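Long-range contacts in lytic Polysaccharide Monooxygenase (PDB 6Z5Y), which probably uses a bound copper ion to cleave plant pectin oxidatively during infection by an oomycete pathogen, the chain here being the secreted catalytic domain of a longer protein: residues H1-P7 with A88-G93; G77-P82 with I168-G172; P99-D105 with C143-W149. All blocks are in the same frame, centred on the assembly; numbering follows the deposited sequence. Where two conformers were deposited one is given.

Contact 1 (H1-P7 with A88-G93); sequences HGYIAKP and ATFSRG. With CU (copper (II) ion), chain C.
The carbonyl oxygen of Thr89 takes two backbone N-H groups at once: Ala5 N at 2.8 Å, lying nearly on the line of the C=O bond, and Lys6 N at 3.2 Å, in the carbonyl plane on a lone pair. Two successive residues facing one partner make a classic beta bulge in the pairing of strands 4-6 and 88-90. Beyond it Thr89 N returns a straight bond to Lys6 O (2.8 Å, 169° at the hydrogen), while the Lys6 chain runs extended and away to the exposed surface, as suits a long charged residue at a strand edge.

On the other side of the bulge Ser91 adds a side-chain grip to the pairing, beside a weak bond from its own N to Tyr3 O. Its OG, held between its own backbone N and carbonyl carbon (chi1 66°), receives Tyr3 N at 3.1 Å, while its CB sits over the centre of the Tyr3 ring in a CH-pi contact. A small hydroxyl residue suits both tasks. The phenol end of Tyr3 is bonded to Lys15, and Trp11 meets the ring edge-to-face.

The Phe90 ring slides under the backbone of residues 1-3, with Tyr3 N over one face and Phe90 CZ 3.4 Å from Gly2 C. Having no side chain, Gly2 lets its CA approach Ser91 OG and the Phe90 ring closely, and its positive phi is one glycine adopts readily. Next along, the aliphatic CD of Arg92 touches His1 O, and a water bridges His1 O to Gly93 O. These contacts lie directly behind the copper ion, which His1 chelates through N (2.2 Å) and ND1 (1.9 Å). With His96 supplying the third nitrogen, this is the histidine brace characteristic of lytic polysaccharide monooxygenases.

Contact 2 (G77-P82 with I168-G172); sequences GKPSEP and IPLTG
Ser80 and Leu170 form a single backbone bridge, with Ser80 N giving an almost straight bond to Pro169 O (2.8 Å, 171° at the hydrogen) and Thr171 N bonding back to Ser80 O at 2.9 Å. This second donor, Thr171 N, stands above the Ser80 carbonyl plane. With one bridge alone, 77-82 remains a loop with no regular strand. Before the bridge Pro169 lays its CG 3.4 Å from Gly77 O and its CB near Pro79 CG; after it Pro82 CG comes near Leu170 CB. Prolines suit this loop because their fixed phi angles keep it extended and their rings pack without needing donors.

Thr171 faces the loop with both branches. Its OG1, set between the backbone N and carbonyl carbon (chi1 61°), points to Glu81 OE2 in a weak bond of 2.8 Å, and its methyl CG2 rests 3.8 Å from Pro79 CB. Glu81 can reach it because its chain bends at chi2, crossing Thr171 at about a right angle.

Farther out, Ser80 OG bonds to Ala8 O, tying the loop to the N-terminal segment as well, while Tyr135 touches both Pro82 and Leu170. Chemically, two backbone bonds thus do most of the polar fastening at the end of strand 158-170, with apolar proline contacts beside them and the carboxylate-hydroxyl pair a weaker addition at the surface.

Contact 3 (P99-D105 with C143-W149); sequences PCEIWLD and CMLRFYW
Ile102, Leu104, Leu145 and Phe147 interlock on the buried face of an antiparallel strand pair. Ile102 divides its branches: CG2 meets Leu145 CG at 3.8 Å, and CG1 comes to the edge of the Phe147 ring at CD1. Leu104 CD2 lies 3.8 Å from Leu145 CB. Branched aliphatic residues fill this face well because each can touch two neighbours. Toward the copper end Cys100, tied to Cys115 by a disulfide, brings SG to 3.8 Å from Phe147 CE1, an oblique sulfur-aromatic contact, and Trp149 lays the CD1 edge of its ring against Pro99 O. The backbones between are held by paired bonds, such as Trp103 N to Arg146 O and Arg146 N to Trp103 O.

The opposite face is polar and aromatic. Trp103 NE1 gives a straight bond in its ring plane to Glu101 OE2 (2.8 Å), which fixes the indole's rotation; the carboxylate also takes N-H groups from Val56 and Arg57, so this buried acid is well satisfied. Tyr148 meets Trp103 obliquely, its hydroxyl bonded to Asp61.

Packing gives way to water at the Asp105 end. There OD1 accepts Met144 N from above the carboxylate plane (2.9 Å), replacing a strand carbonyl as the chain turns. Arg146 NH1 stays 4.5 Å from OD1, beyond a salt bridge; one water joins the two and another links NH1 to Met144 O, while Met144 CG covers a face of the guanidinium. An apolar core face and a mixed face touched by helix 56-60 fit an inner strand pair of these monooxygenases' immunoglobulin-like beta-sandwich.

Contact 1 packs its apolar side against contact 3, their centres 12 Å apart: Ile4 CD1 lies 3.6 Å from Phe147 CB, and Phe90 CZ 3.7 Å from Trp149 CZ3. The side chain of Trp149 comes within about 5 Å of the copper ion and stacks on the metal-site residue Tyr164, so contact 3 meets the copper site that contact 1 carries through His1. Contact 2 adjoins contact 3 in the same sheet, where Ile168 N lies 2.8 Å from Leu145 O, a probable hydrogen bond. It also touches contact 1, with Pro7 CB 3.6 Å from Leu170 CD2, but lies away from the copper site.

Contact 1 (H1-P7 with A88-G93)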
# COMPACT_ATOMS: atom_id res chain seq x y z
N HIS A 1 0.00 10.38 -0.92
CA HIS A 1 -0.30 10.41 0.50
C HIS A 1 -1.58 9.63 0.82
O HIS A 1 -2.45 9.45 -0.05
CB HIS A 1 -0.36 11.83 1.01
CG HIS A 1 1.01 12.45 1.07
ND1 HIS A 1 1.83 12.58 -0.06
CD2 HIS A 1 1.73 12.93 2.10
CE1 HIS A 1 2.96 13.15 0.30
NE2 HIS A 1 2.92 13.39 1.62
N GLY A 2 -1.71 9.24 2.06
CA GLY A 2 -2.90 8.55 2.52
C GLY A 2 -2.57 7.30 3.31
O GLY A 2 -1.46 6.77 3.24
N TYR A 3 -3.58 6.80 4.01
CA TYR A 3 -3.51 5.57 4.81
C TYR A 3 -4.85 4.86 4.64
O TYR A 3 -5.89 5.53 4.45
CB TYR A 3 -3.16 5.85 6.28
CG TYR A 3 -4.07 6.83 6.97
CD1 TYR A 3 -3.83 8.20 6.89
CD2 TYR A 3 -5.21 6.43 7.65
CE1 TYR A 3 -4.69 9.13 7.45
CE2 TYR A 3 -6.06 7.36 8.23
CZ TYR A 3 -5.80 8.70 8.11
OH TYR A 3 -6.67 9.63 8.59
N ILE A 4 -4.87 3.57 4.91
CA ILE A 4 -6.17 2.89 5.05
C ILE A 4 -6.81 3.38 6.34
O ILE A 4 -6.20 3.28 7.43
CB ILE A 4 -6.02 1.37 5.00
CG1 ILE A 4 -5.66 0.95 3.58
CG2 ILE A 4 -7.29 0.70 5.50
CD1 ILE A 4 -5.56 -0.54 3.40
N ALA A 5 -8.00 3.93 6.22
CA ALA A 5 -8.73 4.54 7.33
C ALA A 5 -9.79 3.61 7.90
O ALA A 5 -10.15 3.79 9.08
CB ALA A 5 -9.35 5.83 6.88
N LYS A 6 -10.31 2.70 7.13
CA LYS A 6 -11.30 1.70 7.57
C LYS A 6 -10.88 0.40 6.93
O LYS A 6 -10.82 0.32 5.72
CB LYS A 6 -12.66 2.15 7.09
CG LYS A 6 -13.81 1.41 7.72
CD LYS A 6 -15.14 1.99 7.34
CE LYS A 6 -16.27 1.35 8.08
NZ LYS A 6 -17.57 1.75 7.49
N PRO A 7 -10.55 -0.64 7.70
CA PRO A 7 -10.53 -0.65 9.17
C PRO A 7 -9.50 0.33 9.74
O PRO A 7 -8.52 0.68 9.08
CB PRO A 7 -10.17 -2.10 9.49
CG PRO A 7 -9.39 -2.55 8.29
CD PRO A 7 -10.05 -1.88 7.12
N ALA A 88 -11.97 -2.08 1.89
CA ALA A 88 -11.16 -1.23 2.78
C ALA A 88 -11.25 0.17 2.22
O ALA A 88 -11.31 0.34 1.01
CB ALA A 88 -9.72 -1.72 2.89
N THR A 89 -11.24 1.17 3.07
CA THR A 89 -11.41 2.55 2.61
C THR A 89 -10.16 3.35 2.91
O THR A 89 -9.68 3.34 4.04
CB THR A 89 -12.62 3.19 3.28
OG1 THR A 89 -13.75 2.34 3.09
CG2 THR A 89 -12.93 4.54 2.71
N PHE A 90 -9.67 4.05 1.90
CA PHE A 90 -8.51 4.92 2.08
C PHE A 90 -8.93 6.21 2.77
O PHE A 90 -10.11 6.60 2.81
CB PHE A 90 -7.87 5.22 0.72
CG PHE A 90 -6.37 5.38 0.73
CD1 PHE A 90 -5.54 4.49 1.39
CD2 PHE A 90 -5.79 6.40 0.00
CE1 PHE A 90 -4.16 4.60 1.32
CE2 PHE A 90 -4.42 6.48 -0.10
CZ PHE A 90 -3.60 5.60 0.57
N SER A 91 -7.94 6.95 3.25
CA SER A 91 -8.20 8.18 4.03
C SER A 91 -8.56 9.34 3.11
O SER A 91 -9.09 10.34 3.62
CB SER A 91 -7.00 8.54 4.89
OG SER A 91 -5.89 8.89 4.07
N ARG A 92 -8.29 9.21 1.82
CA ARG A 92 -8.47 10.27 0.83
C ARG A 92 -8.48 9.58 -0.51
O ARG A 92 -8.46 8.32 -0.59
CB ARG A 92 -7.35 11.32 0.96
CG ARG A 92 -5.96 10.73 0.79
CD ARG A 92 -4.89 11.77 0.50
NE ARG A 92 -4.80 12.75 1.58
CZ ARG A 92 -4.42 14.02 1.43
NH1 ARG A 92 -4.03 14.46 0.27
NH2 ARG A 92 -4.48 14.80 2.48
N GLY A 93 -8.50 10.35 -1.58
CA GLY A 93 -8.30 9.80 -2.91
C GLY A 93 -6.86 9.48 -3.17
O GLY A 93 -5.97 9.96 -2.44
CU CU C . 1.43 11.83 -1.77
O HOH W 1 -3.27 10.26 -2.55

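Contact 2 (G77-P82 with I168-G172)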
# COMPACT_ATOMS: atom_id res chain seq x y z
N GLY A 77 -1.53 -1.99 18.18
CA GLY A 77 -2.68 -1.18 18.56
C GLY A 77 -3.92 -2.01 18.83
O GLY A 77 -3.96 -3.25 18.64
N LYS A 78 -4.96 -1.33 19.24
CA LYS A 78 -6.23 -1.96 19.53
C LYS A 78 -6.80 -2.57 18.25
O LYS A 78 -6.99 -1.85 17.26
CB LYS A 78 -7.20 -0.91 20.04
CG LYS A 78 -8.57 -1.46 20.34
CD LYS A 78 -9.44 -0.48 21.03
CE LYS A 78 -10.90 -0.89 21.03
NZ LYS A 78 -11.78 0.20 21.52
N PRO A 79 -7.09 -3.88 18.19
CA PRO A 79 -7.63 -4.44 16.95
C PRO A 79 -8.96 -3.80 16.55
O PRO A 79 -9.82 -3.54 17.37
CB PRO A 79 -7.73 -5.95 17.21
CG PRO A 79 -6.65 -6.17 18.30
CD PRO A 79 -6.77 -4.93 19.17
N SER A 80 -9.10 -3.60 15.23
CA SER A 80 -10.29 -3.03 14.60
C SER A 80 -11.16 -4.12 14.01
O SER A 80 -10.69 -5.17 13.61
CB SER A 80 -9.89 -2.07 13.53
OG SER A 80 -9.36 -0.90 14.12
N GLU A 81 -12.44 -3.85 13.92
CA GLU A 81 -13.37 -4.81 13.29
C GLU A 81 -13.25 -4.75 11.78
O GLU A 81 -13.15 -3.68 11.21
CB GLU A 81 -14.79 -4.47 13.67
CG GLU A 81 -15.04 -4.73 15.12
CD GLU A 81 -15.18 -6.23 15.40
OE1 GLU A 81 -15.71 -6.94 14.52
OE2 GLU A 81 -14.76 -6.70 16.47
N PRO A 82 -13.22 -5.91 11.09
CA PRO A 82 -13.28 -5.85 9.64
C PRO A 82 -14.56 -5.16 9.17
O PRO A 82 -15.63 -5.41 9.70
CB PRO A 82 -13.23 -7.34 9.23
CG PRO A 82 -12.56 -8.05 10.40
CD PRO A 82 -13.08 -7.28 11.60
N ILE A 168 -2.54 -3.00 10.33
CA ILE A 168 -3.80 -2.75 11.05
C ILE A 168 -4.28 -4.06 11.63
O ILE A 168 -4.71 -4.95 10.89
CB ILE A 168 -4.86 -2.14 10.13
CG1 ILE A 168 -4.33 -0.85 9.47
CG2 ILE A 168 -6.11 -1.86 10.94
CD1 ILE A 168 -5.28 -0.19 8.51
N PRO A 169 -4.19 -4.24 12.96
CA PRO A 169 -4.65 -5.47 13.55
C PRO A 169 -6.17 -5.51 13.47
O PRO A 169 -6.83 -4.50 13.78
CB PRO A 169 -4.17 -5.39 15.00
CG PRO A 169 -4.06 -3.88 15.28
CD PRO A 169 -3.63 -3.28 13.95
N LEU A 170 -6.71 -6.69 13.17
CA LEU A 170 -8.16 -6.90 13.06
C LEU A 170 -8.59 -7.96 14.05
O LEU A 170 -7.87 -8.91 14.33
CB LEU A 170 -8.56 -7.33 11.65
CG LEU A 170 -8.08 -6.42 10.52
CD1 LEU A 170 -8.63 -6.88 9.19
CD2 LEU A 170 -8.47 -4.98 10.75
N THR A 171 -9.82 -7.81 14.51
CA THR A 171 -10.45 -8.78 15.40
C THR A 171 -10.84 -10.05 14.65
O THR A 171 -11.07 -10.05 13.46
CB THR A 171 -11.68 -8.16 16.05
OG1 THR A 171 -12.61 -7.80 15.02
CG2 THR A 171 -11.38 -6.91 16.84
N GLY A 172 -10.94 -11.13 15.40
CA GLY A 172 -11.51 -12.40 14.91
C GLY A 172 -12.23 -13.15 16.00
O GLY A 172 -11.83 -13.05 17.18

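Contact 3 (P99-D105 with C143-W149)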
# COMPACT_ATOMS: atom_id res chain seq x y z
N PRO A 99 1.78 0.55 -7.95
CA PRO A 99 1.10 -0.64 -7.46
C PRO A 99 0.83 -0.59 -5.95
O PRO A 99 1.60 -0.02 -5.17
CB PRO A 99 2.11 -1.75 -7.77
CG PRO A 99 3.46 -1.04 -7.71
CD PRO A 99 3.18 0.32 -8.31
N CYS A 100 -0.24 -1.26 -5.56
CA CYS A 100 -0.55 -1.40 -4.14
C CYS A 100 -1.21 -2.74 -3.93
O CYS A 100 -1.67 -3.44 -4.87
CB CYS A 100 -1.35 -0.24 -3.57
SG CYS A 100 -3.13 -0.29 -3.80
N GLU A 101 -1.25 -3.14 -2.66
CA GLU A 101 -1.78 -4.45 -2.30
C GLU A 101 -2.14 -4.46 -0.82
O GLU A 101 -1.62 -3.70 -0.02
CB GLU A 101 -0.81 -5.54 -2.69
CG GLU A 101 0.52 -5.42 -1.99
CD GLU A 101 1.64 -6.19 -2.66
OE1 GLU A 101 1.88 -5.95 -3.87
OE2 GLU A 101 2.33 -6.94 -1.98
N ILE A 102 -3.04 -5.38 -0.50
CA ILE A 102 -3.50 -5.63 0.88
C ILE A 102 -3.32 -7.11 1.16
O ILE A 102 -3.76 -7.97 0.36
CB ILE A 102 -4.96 -5.22 1.07
CG1 ILE A 102 -5.17 -3.74 0.78
CG2 ILE A 102 -5.44 -5.56 2.48
CD1 ILE A 102 -6.61 -3.29 0.72
N TRP A 103 -2.74 -7.40 2.31
CA TRP A 103 -2.55 -8.75 2.84
C TRP A 103 -3.28 -8.89 4.16
O TRP A 103 -3.35 -7.93 4.94
CB TRP A 103 -1.07 -9.00 3.08
CG TRP A 103 -0.21 -9.01 1.86
CD1 TRP A 103 0.16 -7.94 1.10
CD2 TRP A 103 0.44 -10.14 1.30
NE1 TRP A 103 0.99 -8.34 0.09
CE2 TRP A 103 1.18 -9.70 0.19
CE3 TRP A 103 0.50 -11.50 1.65
CZ2 TRP A 103 1.99 -10.54 -0.55
CZ3 TRP A 103 1.31 -12.34 0.91
CH2 TRP A 103 2.03 -11.85 -0.18
N LEU A 104 -3.78 -10.08 4.43
CA LEU A 104 -4.29 -10.46 5.76
C LEU A 104 -3.40 -11.60 6.23
O LEU A 104 -3.41 -12.70 5.62
CB LEU A 104 -5.77 -10.89 5.68
CG LEU A 104 -6.70 -9.84 5.13
CD1 LEU A 104 -8.11 -10.38 5.06
CD2 LEU A 104 -6.68 -8.55 5.93
N ASP A 105 -2.55 -11.33 7.19
CA ASP A 105 -1.41 -12.22 7.47
C ASP A 105 -0.73 -12.54 6.14
O ASP A 105 -0.36 -11.60 5.40
CB ASP A 105 -1.81 -13.39 8.37
CG ASP A 105 -2.38 -12.91 9.71
OD1 ASP A 105 -1.83 -11.93 10.22
OD2 ASP A 105 -3.30 -13.59 10.22
N CYS A 143 -6.30 -11.16 12.55
CA CYS A 143 -5.26 -11.12 11.49
C CYS A 143 -4.60 -9.77 11.56
O CYS A 143 -5.19 -8.81 12.05
CB CYS A 143 -5.80 -11.35 10.08
SG CYS A 143 -7.08 -10.16 9.67
N MET A 144 -3.42 -9.68 11.02
CA MET A 144 -2.82 -8.38 10.73
C MET A 144 -3.08 -8.03 9.26
O MET A 144 -2.60 -8.72 8.35
CB MET A 144 -1.31 -8.43 10.96
CG MET A 144 -0.64 -7.07 10.83
SD MET A 144 -1.21 -5.85 12.01
CE MET A 144 -0.85 -6.71 13.53
N LEU A 145 -3.79 -6.92 9.06
CA LEU A 145 -3.89 -6.36 7.70
C LEU A 145 -2.62 -5.57 7.43
O LEU A 145 -2.16 -4.80 8.26
CB LEU A 145 -5.12 -5.46 7.60
CG LEU A 145 -5.32 -4.82 6.22
CD1 LEU A 145 -6.80 -4.53 5.97
CD2 LEU A 145 -4.54 -3.53 6.06
N ARG A 146 -2.03 -5.81 6.26
CA ARG A 146 -0.88 -5.02 5.83
C ARG A 146 -1.17 -4.43 4.47
O ARG A 146 -1.58 -5.14 3.54
CB ARG A 146 0.40 -5.83 5.83
CG ARG A 146 0.87 -6.18 7.23
CD ARG A 146 2.17 -6.95 7.23
NE ARG A 146 2.67 -7.25 8.57
CZ ARG A 146 2.31 -8.29 9.33
NH1 ARG A 146 1.44 -9.19 8.88
NH2 ARG A 146 2.82 -8.44 10.54
N PHE A 147 -0.96 -3.13 4.37
CA PHE A 147 -1.08 -2.37 3.10
C PHE A 147 0.29 -1.95 2.67
O PHE A 147 1.08 -1.45 3.51
CB PHE A 147 -1.97 -1.15 3.35
CG PHE A 147 -2.09 -0.20 2.20
CD1 PHE A 147 -2.74 -0.60 1.05
CD2 PHE A 147 -1.50 1.05 2.23
CE1 PHE A 147 -2.89 0.30 -0.01
CE2 PHE A 147 -1.63 1.94 1.17
CZ PHE A 147 -2.33 1.56 0.06
N TYR A 148 0.56 -2.09 1.39
CA TYR A 148 1.81 -1.63 0.77
C TYR A 148 1.44 -0.86 -0.49
O TYR A 148 0.65 -1.38 -1.30
CB TYR A 148 2.68 -2.81 0.39
CG TYR A 148 3.13 -3.69 1.52
CD1 TYR A 148 2.34 -4.71 2.01
CD2 TYR A 148 4.39 -3.51 2.10
CE1 TYR A 148 2.80 -5.51 3.07
CE2 TYR A 148 4.85 -4.29 3.14
CZ TYR A 148 4.05 -5.29 3.63
OH TYR A 148 4.47 -6.12 4.65
N TRP A 149 2.08 0.26 -0.67
CA TRP A 149 1.85 1.08 -1.87
C TRP A 149 3.21 1.67 -2.27
O TRP A 149 3.86 2.34 -1.45
CB TRP A 149 0.83 2.18 -1.59
CG TRP A 149 0.53 3.14 -2.69
CD1 TRP A 149 0.58 2.93 -4.04
CD2 TRP A 149 0.04 4.48 -2.50
NE1 TRP A 149 0.19 4.07 -4.69
CE2 TRP A 149 -0.18 5.02 -3.78
CE3 TRP A 149 -0.25 5.25 -1.37
CZ2 TRP A 149 -0.67 6.33 -3.94
CZ3 TRP A 149 -0.71 6.53 -1.54
CH2 TRP A 149 -0.92 7.06 -2.80
O HOH W 2 -0.31 -9.08 6.57
O HOH W 3 0.85 -11.77 10.11